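Local coordinates for CELL WALL surface anchor family protein (PDB 2WW8) that probably mediates attachment of Streptococcus pneumoniae to host cells, serving as an adhesin of the bacterial pilus, at residues I52-E57 / G63-E68; G290-D293 / K297-N300; A478-I483 / G490-N495. All blocks are in the same frame, centred on the assembly; numbering follows the deposited sequence.

Interaction 1: residues I52-E57 / G63-E68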
# COMPACT_ATOMS: atom_id res chain seq x y z
N ILE A 52 -36.39 30.37 3.46
CA ILE A 52 -37.67 30.50 4.18
C ILE A 52 -38.82 29.84 3.44
O ILE A 52 -39.06 30.11 2.26
CB ILE A 52 -38.10 31.95 4.50
CG1 ILE A 52 -36.97 32.77 5.14
CG2 ILE A 52 -39.24 31.91 5.50
CD1 ILE A 52 -36.20 33.65 4.15
N LYS A 53 -39.51 28.95 4.15
CA LYS A 53 -40.73 28.30 3.69
C LYS A 53 -41.91 28.91 4.45
O LYS A 53 -41.76 29.24 5.64
CB LYS A 53 -40.73 26.80 3.98
CG LYS A 53 -39.86 25.97 3.06
CD LYS A 53 -40.10 24.49 3.30
CE LYS A 53 -39.44 23.71 2.18
NZ LYS A 53 -40.08 22.37 2.07
N GLU A 54 -43.05 29.04 3.76
CA GLU A 54 -44.33 29.43 4.36
C GLU A 54 -45.43 28.38 4.16
O GLU A 54 -45.68 27.93 3.04
CB GLU A 54 -44.78 30.79 3.85
CG GLU A 54 -43.75 31.90 4.05
CD GLU A 54 -44.38 33.26 4.30
OE1 GLU A 54 -45.57 33.43 3.93
OE2 GLU A 54 -43.69 34.15 4.86
N THR A 55 -46.05 27.96 5.27
CA THR A 55 -47.23 27.09 5.20
C THR A 55 -48.54 27.77 5.67
O THR A 55 -48.52 28.80 6.36
CB THR A 55 -47.03 25.75 5.95
OG1 THR A 55 -46.88 26.01 7.36
CG2 THR A 55 -45.84 24.96 5.37
N GLY A 56 -49.67 27.17 5.32
CA GLY A 56 -50.98 27.69 5.70
C GLY A 56 -51.95 26.55 5.93
O GLY A 56 -51.67 25.68 6.76
N GLU A 57 -53.06 26.57 5.19
CA GLU A 57 -54.16 25.58 5.22
C GLU A 57 -53.84 24.19 5.76
O GLU A 57 -53.49 23.29 4.98
CB GLU A 57 -54.80 25.45 3.82
CG GLU A 57 -56.33 25.26 3.81
CD GLU A 57 -57.12 26.42 4.43
OE1 GLU A 57 -56.50 27.34 5.01
OE2 GLU A 57 -58.37 26.42 4.36
N GLY A 63 -47.08 30.01 -2.03
CA GLY A 63 -46.26 30.72 -3.02
C GLY A 63 -46.31 32.23 -2.87
O GLY A 63 -47.12 32.77 -2.11
N ASP A 64 -45.42 32.91 -3.59
CA ASP A 64 -45.54 34.36 -3.82
C ASP A 64 -45.23 35.32 -2.65
O ASP A 64 -45.41 36.53 -2.79
CB ASP A 64 -46.88 34.71 -4.50
CG ASP A 64 -47.14 33.93 -5.80
OD1 ASP A 64 -46.21 33.27 -6.31
OD2 ASP A 64 -48.27 33.97 -6.34
N ALA A 65 -44.75 34.80 -1.52
CA ALA A 65 -44.25 35.65 -0.43
C ALA A 65 -42.97 36.42 -0.78
O ALA A 65 -42.21 35.99 -1.66
CB ALA A 65 -44.06 34.82 0.85
N VAL A 66 -42.72 37.54 -0.11
CA VAL A 66 -41.64 38.45 -0.50
C VAL A 66 -40.80 38.89 0.71
O VAL A 66 -41.33 39.50 1.64
CB VAL A 66 -42.14 39.64 -1.40
CG1 VAL A 66 -41.24 40.87 -1.33
CG2 VAL A 66 -42.30 39.19 -2.87
N PHE A 67 -39.51 38.56 0.67
CA PHE A 67 -38.61 38.81 1.80
C PHE A 67 -37.49 39.80 1.53
O PHE A 67 -37.04 39.94 0.40
CB PHE A 67 -38.01 37.50 2.34
CG PHE A 67 -39.03 36.59 2.96
CD1 PHE A 67 -39.36 36.69 4.30
CD2 PHE A 67 -39.68 35.64 2.17
CE1 PHE A 67 -40.31 35.85 4.86
CE2 PHE A 67 -40.64 34.79 2.71
CZ PHE A 67 -40.96 34.91 4.06
N GLU A 68 -37.04 40.44 2.60
CA GLU A 68 -35.93 41.38 2.53
C GLU A 68 -34.80 41.12 3.52
O GLU A 68 -35.03 40.98 4.72
CB GLU A 68 -36.42 42.82 2.63
CG GLU A 68 -37.31 43.11 1.43
CD GLU A 68 -37.56 44.58 1.14
OE1 GLU A 68 -37.23 45.44 2.00
OE2 GLU A 68 -38.08 44.84 0.03
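The contact lies between the two sheets of a CnaB-type, prealbumin-like domain, where Ile52 and Glu54 of strand 48-55 face Phe67 of strand 66-71 and Ala65 just before it. No hydrogen bond joins the segments, and the nearest CA atoms, those of Glu54 and Gly63, are still 7.7 Å apart, so side chains make the whole contact. The Phe67 ring is the central group. Over one face, near the rim, stands Ile52 CB, and the CG2 branch of Ile52 comes to 3.7 Å from Phe67 CZ; a chi1 of -49° sets that branch anti to the backbone N of Ile52. The carboxylate of Glu54 arrives at the ring edge instead, its plane turned 80° from the ring plane. Glu54 OE2 lies near the ring plane, and its separation of 2.9 Å from Phe67 CZ is shorter than a relaxed contact, so the exact value is doubtful; Glu54 OE1 rests 3.7 Å from Ala65 CB. This buried carboxylate also comes close to Glu103 of the same chain. Around the contact, Phe67 reaches Leu101 on strand 97-105, its partner in the five-stranded sheet, and both Phe67 and Ile52 touch Phe91 on strand 88-94, which borders strand 48-55; Ile52 also meets Ile729 on strand 724-730.

Interaction 2: residues G290-D293 / K297-N300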
# COMPACT_ATOMS: atom_id res chain seq x y z
N GLY A 290 33.07 -46.64 -15.59
CA GLY A 290 33.30 -48.07 -15.74
C GLY A 290 34.72 -48.41 -15.30
O GLY A 290 35.57 -47.55 -14.93
N VAL A 291 34.94 -49.72 -15.34
CA VAL A 291 36.19 -50.35 -14.92
C VAL A 291 36.82 -50.99 -16.16
O VAL A 291 36.49 -50.62 -17.28
CB VAL A 291 35.92 -51.33 -13.81
CG1 VAL A 291 35.57 -50.54 -12.55
CG2 VAL A 291 34.86 -52.41 -14.24
N ALA A 292 37.77 -51.89 -15.95
CA ALA A 292 38.45 -52.47 -17.11
C ALA A 292 38.82 -53.91 -16.77
O ALA A 292 38.92 -54.26 -15.60
CB ALA A 292 39.71 -51.63 -17.44
N ASP A 293 39.05 -54.74 -17.78
CA ASP A 293 39.57 -56.05 -17.46
C ASP A 293 41.10 -55.95 -17.31
O ASP A 293 41.68 -54.86 -17.40
CB ASP A 293 39.18 -57.11 -18.50
CG ASP A 293 39.85 -56.95 -19.88
OD1 ASP A 293 40.78 -56.12 -20.04
OD2 ASP A 293 39.42 -57.71 -20.78
N LYS A 297 40.71 -53.43 -21.30
CA LYS A 297 39.52 -53.30 -22.11
C LYS A 297 38.40 -52.86 -21.18
O LYS A 297 38.16 -53.38 -20.08
CB LYS A 297 39.36 -54.63 -22.83
CG LYS A 297 38.03 -55.06 -23.29
CD LYS A 297 37.65 -54.43 -24.55
CE LYS A 297 36.77 -55.38 -25.34
NZ LYS A 297 36.51 -54.55 -26.59
N ARG A 298 37.75 -51.79 -21.61
CA ARG A 298 36.83 -51.05 -20.74
C ARG A 298 35.46 -51.74 -20.67
O ARG A 298 35.00 -52.35 -21.64
CB ARG A 298 36.72 -49.62 -21.29
CG ARG A 298 38.04 -48.87 -21.16
CD ARG A 298 38.07 -48.23 -19.80
NE ARG A 298 37.20 -47.06 -19.96
CZ ARG A 298 36.01 -46.88 -19.41
NH1 ARG A 298 35.45 -47.79 -18.57
NH2 ARG A 298 35.38 -45.75 -19.72
N LEU A 299 34.78 -51.60 -19.53
CA LEU A 299 33.43 -52.17 -19.42
C LEU A 299 32.70 -51.48 -18.28
O LEU A 299 33.33 -51.07 -17.32
CB LEU A 299 33.41 -53.68 -19.19
CG LEU A 299 33.71 -54.27 -17.82
CD1 LEU A 299 32.99 -55.57 -17.58
CD2 LEU A 299 35.23 -54.51 -17.76
N ASN A 300 31.39 -51.30 -18.42
CA ASN A 300 30.64 -50.67 -17.35
C ASN A 300 30.02 -51.84 -16.57
O ASN A 300 29.18 -52.57 -17.12
CB ASN A 300 29.55 -49.73 -17.92
CG ASN A 300 28.91 -48.88 -16.86
OD1 ASN A 300 28.91 -49.29 -15.68
ND2 ASN A 300 28.36 -47.71 -17.26
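The Arg298 guanidinium holds Val291 O at its edge, only 3° out of plane, with NH1 3.3 Å from Val291 O; Gly290 C lies obliquely to the group. The Asp293 carboxylate is used differently: Lys297 N, 3.0 Å from Asp293 OD1, comes from above its plane, and Lys297 CB packs against the same oxygen. Beyond the contact, Arg298 NH1 also bonds Lys289 O, and NH2 forms a salt bridge with Glu288; bends at chi2 and chi3 bring the guanidinium back to the hairpin, where these bonds hold it. Val291 O is gripped twice, since Leu299 N, 3.0 Å from Val291 O, approaches from the opposite face of its carbonyl plane. The return bond, Val291 N to Leu299 O at 2.9 Å, completes an antiparallel hydrogen-bonded pair, and Asp293 N to Lys297 O, at 2.8 Å, follows toward the turn. Ala292 and Arg298 form the non-hydrogen-bonded pair between. At Gly290, phi of 108° and the proximity of Leu299 O leave no place for a CB. The two-strand hairpin is flanked by strand 489-496, where Leu494 touches both Val291 and Leu299; strand 311-315 pairs with strand 284-292 as well.

Interaction 3: residues A478-I483 / G490-N495; sequences AGYAVI and GYIWLN
Backbone hydrogen bonds define one antiparallel bridge, between Ile483 and Tyr491: Ile483 N to Tyr491 O is 2.8 Å and nearly straight at 172°, and Tyr491 N to Ile483 O is 2.9 Å. Beside them, Gly490 CA makes a CA-H...O contact with Ile483 O. Water extends the join, donating to Ala481 O and accepting from Trp493 N; Ala481 is the centre of an inverse gamma turn, which diverts the chain before the bridge. The aromatic contacts centre on Ile483. Its CB sits over one face of the Tyr491 ring, 4.1 Å from the centroid and 18° off the normal, a CH-pi contact made possible by a Tyr491 chi1 of 62°, which sets the ring between its own backbone N and carbonyl carbon. Ile483 CD1 reaches on to Trp493 NE1, at 3.4 Å, approaching the indole obliquely. Apolar packing fills the other side: Ile492 CD1 meets Tyr480 CB at 3.7 Å, and Ile492 CG1 meets Val482 CG2. The loop leaves helix 469-477 through a Schellman motif at Gly479. Met475 of that helix touches Tyr480, Val482 and Ile492, strand 461-467 pairs with strand 489-496, and Tyr480 OH bonds Arg298 O of strand 298-299.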
# COMPACT_ATOMS: atom_id res chain seq x y z
N ALA A 478 33.94 -60.01 -28.19
CA ALA A 478 34.19 -58.59 -28.06
C ALA A 478 35.60 -58.29 -27.56
O ALA A 478 36.04 -57.15 -27.64
CB ALA A 478 33.14 -57.93 -27.16
N GLY A 479 36.30 -59.31 -27.04
CA GLY A 479 37.73 -59.23 -26.68
C GLY A 479 38.06 -59.16 -25.18
O GLY A 479 39.22 -58.98 -24.79
N TYR A 480 37.06 -59.36 -24.32
CA TYR A 480 37.34 -59.44 -22.90
C TYR A 480 38.09 -60.70 -22.46
O TYR A 480 37.98 -61.79 -23.04
CB TYR A 480 36.02 -59.29 -22.13
CG TYR A 480 35.35 -57.95 -22.32
CD1 TYR A 480 35.74 -56.87 -21.56
CD2 TYR A 480 34.26 -57.78 -23.14
CE1 TYR A 480 35.17 -55.66 -21.66
CE2 TYR A 480 33.61 -56.52 -23.25
CZ TYR A 480 34.08 -55.47 -22.51
OH TYR A 480 33.53 -54.19 -22.53
N ALA A 481 38.84 -60.55 -21.38
CA ALA A 481 39.58 -61.67 -20.80
C ALA A 481 38.59 -62.50 -19.99
O ALA A 481 38.59 -62.45 -18.75
CB ALA A 481 40.72 -61.10 -19.90
N VAL A 482 37.73 -63.26 -20.66
CA VAL A 482 36.78 -64.10 -19.96
C VAL A 482 37.42 -65.43 -19.49
O VAL A 482 38.05 -66.17 -20.24
CB VAL A 482 35.51 -64.35 -20.84
CG1 VAL A 482 34.36 -64.78 -19.95
CG2 VAL A 482 35.05 -63.05 -21.52
N ILE A 483 37.24 -65.77 -18.23
CA ILE A 483 37.66 -67.09 -17.76
C ILE A 483 36.39 -67.96 -17.60
O ILE A 483 35.42 -67.52 -16.99
CB ILE A 483 38.43 -66.98 -16.42
CG1 ILE A 483 39.73 -66.15 -16.63
CG2 ILE A 483 38.70 -68.39 -15.81
CD1 ILE A 483 40.28 -65.65 -15.34
N GLY A 490 31.26 -67.91 -16.98
CA GLY A 490 32.55 -67.55 -16.38
C GLY A 490 32.54 -66.19 -15.71
O GLY A 490 31.53 -65.77 -15.14
N TYR A 491 33.69 -65.50 -15.77
CA TYR A 491 33.88 -64.27 -15.02
C TYR A 491 35.06 -63.49 -15.68
O TYR A 491 35.84 -64.07 -16.43
CB TYR A 491 34.09 -64.57 -13.52
CG TYR A 491 35.31 -65.40 -13.19
CD1 TYR A 491 35.25 -66.80 -13.13
CD2 TYR A 491 36.53 -64.78 -12.92
CE1 TYR A 491 36.38 -67.56 -12.81
CE2 TYR A 491 37.67 -65.54 -12.63
CZ TYR A 491 37.59 -66.89 -12.57
OH TYR A 491 38.78 -67.55 -12.28
N ILE A 492 35.12 -62.18 -15.41
CA ILE A 492 36.11 -61.26 -15.91
C ILE A 492 36.67 -60.56 -14.66
O ILE A 492 35.91 -59.87 -13.95
CB ILE A 492 35.49 -60.19 -16.88
CG1 ILE A 492 34.91 -60.89 -18.13
CG2 ILE A 492 36.59 -59.14 -17.21
CD1 ILE A 492 34.03 -59.94 -19.04
N TRP A 493 37.95 -60.78 -14.39
CA TRP A 493 38.54 -60.06 -13.25
C TRP A 493 38.51 -58.57 -13.50
O TRP A 493 38.89 -58.13 -14.60
CB TRP A 493 40.00 -60.45 -13.07
CG TRP A 493 40.24 -61.85 -12.57
CD1 TRP A 493 40.95 -62.85 -13.21
CD2 TRP A 493 39.80 -62.42 -11.32
NE1 TRP A 493 40.97 -63.97 -12.44
CE2 TRP A 493 40.26 -63.75 -11.28
CE3 TRP A 493 39.05 -61.93 -10.25
CZ2 TRP A 493 40.02 -64.60 -10.19
CZ3 TRP A 493 38.81 -62.78 -9.15
CH2 TRP A 493 39.29 -64.12 -9.13
N LEU A 494 38.10 -57.79 -12.49
CA LEU A 494 38.02 -56.35 -12.62
C LEU A 494 39.18 -55.54 -12.03
O LEU A 494 39.65 -55.84 -10.91
CB LEU A 494 36.73 -55.81 -12.00
CG LEU A 494 35.42 -56.44 -12.48
CD1 LEU A 494 34.24 -55.97 -11.63
CD2 LEU A 494 35.20 -56.24 -14.02
N ASN A 495 39.54 -54.48 -12.74
CA ASN A 495 40.58 -53.55 -12.29
C ASN A 495 39.96 -52.17 -12.44
O ASN A 495 39.08 -51.95 -13.28
CB ASN A 495 41.84 -53.56 -13.19
CG ASN A 495 42.80 -54.70 -12.91
OD1 ASN A 495 42.63 -55.53 -12.02
ND2 ASN A 495 43.86 -54.72 -13.70
O HOH W 1 39.82 -62.01 -16.42

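The three contacts follow one another along the chain. Interaction 1 belongs to a prealbumin-like domain on one side of the molecular centre, while interactions 2 and 3 lie on the other side, their centres 118 Å and 125 Å from the centre of interaction 1, as befits an elongated pilus protein. Interactions 2 and 3 have centres 9 Å apart and share an antiparallel sheet in which strands 284-292 and 489-496 are neighbours; Ala292 O and Asn495 N, 2.9 Å apart, link them. In sequence these elements fall between strands of the parallel sheet near the magnesium site of Ser234, Ser236 and Asp387, consistent with insertions in a von Willebrand A-like domain that combine into one projecting unit.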